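Local coordinates for aldehyde dehydrogenase family protein (Pseudomonas syringae pv. tomato, PDB 6X9L) that is a long-chain aliphatic aldehyde dehydrogenase that binds octanal and probably oxidises it with NAD+, at residues P263-P268 against S436-G441. The protein carries 1 engineered substitution. Sequence-based numbering, arbitrary orientation.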
# COMPACT_ATOMS: atom_id res chain seq x y z
N PRO A 263 -4.66 -22.32 -8.18
CA PRO A 263 -4.34 -23.66 -8.70
C PRO A 263 -4.22 -24.69 -7.60
O PRO A 263 -3.90 -24.39 -6.45
CB PRO A 263 -3.00 -23.44 -9.41
CG PRO A 263 -2.35 -22.33 -8.64
CD PRO A 263 -3.49 -21.43 -8.16
N ASN A 264 -4.48 -25.94 -7.98
CA ASN A 264 -4.24 -27.12 -7.15
C ASN A 264 -3.40 -28.07 -8.00
O ASN A 264 -3.92 -28.72 -8.92
CB ASN A 264 -5.55 -27.75 -6.70
CG ASN A 264 -5.36 -28.84 -5.66
OD1 ASN A 264 -4.26 -29.03 -5.14
ND2 ASN A 264 -6.43 -29.55 -5.36
N ILE A 265 -2.09 -28.13 -7.71
CA ILE A 265 -1.17 -29.02 -8.40
C ILE A 265 -1.10 -30.33 -7.63
O ILE A 265 -0.71 -30.35 -6.46
CB ILE A 265 0.24 -28.42 -8.52
CG1 ILE A 265 0.28 -27.17 -9.42
CG2 ILE A 265 1.20 -29.47 -9.06
CD1 ILE A 265 1.69 -26.58 -9.54
N LEU A 266 -1.46 -31.43 -8.29
CA LEU A 266 -1.17 -32.77 -7.80
C LEU A 266 0.15 -33.21 -8.45
O LEU A 266 0.22 -33.44 -9.66
CB LEU A 266 -2.32 -33.73 -8.11
CG LEU A 266 -3.54 -33.55 -7.19
CD1 LEU A 266 -4.00 -32.06 -7.11
CD2 LEU A 266 -4.69 -34.45 -7.59
N LEU A 267 1.20 -33.29 -7.63
CA LEU A 267 2.48 -33.81 -8.05
C LEU A 267 2.39 -35.31 -8.31
O LEU A 267 1.53 -36.00 -7.75
CB LEU A 267 3.53 -33.51 -6.98
CG LEU A 267 3.79 -32.02 -6.74
CD1 LEU A 267 4.60 -31.81 -5.50
CD2 LEU A 267 4.50 -31.38 -7.93
N PRO A 268 3.27 -35.85 -9.17
CA PRO A 268 3.11 -37.25 -9.60
C PRO A 268 3.13 -38.28 -8.48
O PRO A 268 2.56 -39.37 -8.64
CB PRO A 268 4.29 -37.45 -10.55
CG PRO A 268 4.66 -36.10 -11.01
CD PRO A 268 4.34 -35.16 -9.89
N SER A 436 7.12 -22.73 -3.00
CA SER A 436 7.87 -21.49 -3.06
C SER A 436 7.98 -20.94 -4.48
O SER A 436 8.48 -19.83 -4.66
CB SER A 436 9.27 -21.70 -2.49
OG SER A 436 9.90 -22.72 -3.22
N ARG A 437 7.53 -21.71 -5.48
CA ARG A 437 7.55 -21.27 -6.87
C ARG A 437 6.20 -20.76 -7.34
O ARG A 437 6.14 -20.13 -8.40
CB ARG A 437 8.03 -22.41 -7.78
CG ARG A 437 9.49 -22.80 -7.54
CD ARG A 437 9.87 -24.06 -8.29
NE ARG A 437 9.73 -23.88 -9.73
CZ ARG A 437 9.81 -24.87 -10.62
NH1 ARG A 437 10.03 -26.12 -10.24
NH2 ARG A 437 9.67 -24.59 -11.91
N ILE A 438 5.13 -21.00 -6.59
CA ILE A 438 3.82 -20.42 -6.90
C ILE A 438 3.78 -18.97 -6.40
O ILE A 438 4.00 -18.70 -5.21
CB ILE A 438 2.67 -21.24 -6.28
CG1 ILE A 438 2.92 -22.75 -6.39
CG2 ILE A 438 1.34 -20.87 -6.93
CD1 ILE A 438 2.61 -23.34 -7.73
N ARG A 439 3.49 -18.04 -7.31
CA ARG A 439 3.37 -16.62 -6.99
C ARG A 439 1.96 -16.34 -6.47
O ARG A 439 1.05 -15.93 -7.20
CB ARG A 439 3.75 -15.79 -8.20
CG ARG A 439 5.25 -15.95 -8.39
CD ARG A 439 5.85 -14.97 -9.31
NE ARG A 439 6.12 -13.65 -8.74
CZ ARG A 439 6.87 -13.41 -7.68
NH1 ARG A 439 7.38 -14.41 -6.99
NH2 ARG A 439 7.09 -12.16 -7.31
N ALA A 440 1.79 -16.58 -5.17
CA ALA A 440 0.50 -16.53 -4.51
C ALA A 440 0.73 -16.28 -3.02
O ALA A 440 1.74 -16.71 -2.45
CB ALA A 440 -0.28 -17.83 -4.72
N GLY A 441 -0.20 -15.56 -2.40
CA GLY A 441 0.00 -15.15 -1.03
C GLY A 441 -0.04 -16.31 -0.05
O GLY A 441 0.61 -16.26 1.00
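Ile438 meets two side chains of strand 263-266, Pro263 and Ile265, and shows how one branched residue in a loop can reach two residues of a strand. Its CB points toward the strand without touching it, and from there the branches part. CG2, anti to the backbone N, heads for the Pro263 ring and comes within 4.3 Å of Pro263 CG, a loose apolar contact. CG1 mainly carries the chain onward to CD1. A chi2 of -80° folds that last methyl out of the extended course, and CD1 ends 3.8 Å from Ile265 CD1. The two isoleucines run past one another in opposite senses and touch through their terminal methyls.

Strand 263-266 lies inside a seven-stranded mixed sheet, consistent with the catalytic domain of the aldehyde dehydrogenase fold, with 422-424 beside it and 442-445 next in order, all parallel; helix 428-435 forms the beta-alpha-beta crossover between the latter two. Residues 436-441 lead from that helix into strand 442-445, so Ile438 reaches the strand two places away in the sheet. The contact is packing apart from the active site, the Pro263 side chain lying about 13 Å from the bound octanal. Alternation along strand 263-266 sends Pro263 and Ile265 to one face, where Ala412 of helix 405-413 touches them and Ile438 alike. Asn413 holds the loop backbone around Ile438, bonding Arg437 O through ND2 and Arg439 N through OD1. Beyond this buried cluster, Arg439 NH2 donates to Pro148 O of the second subunit.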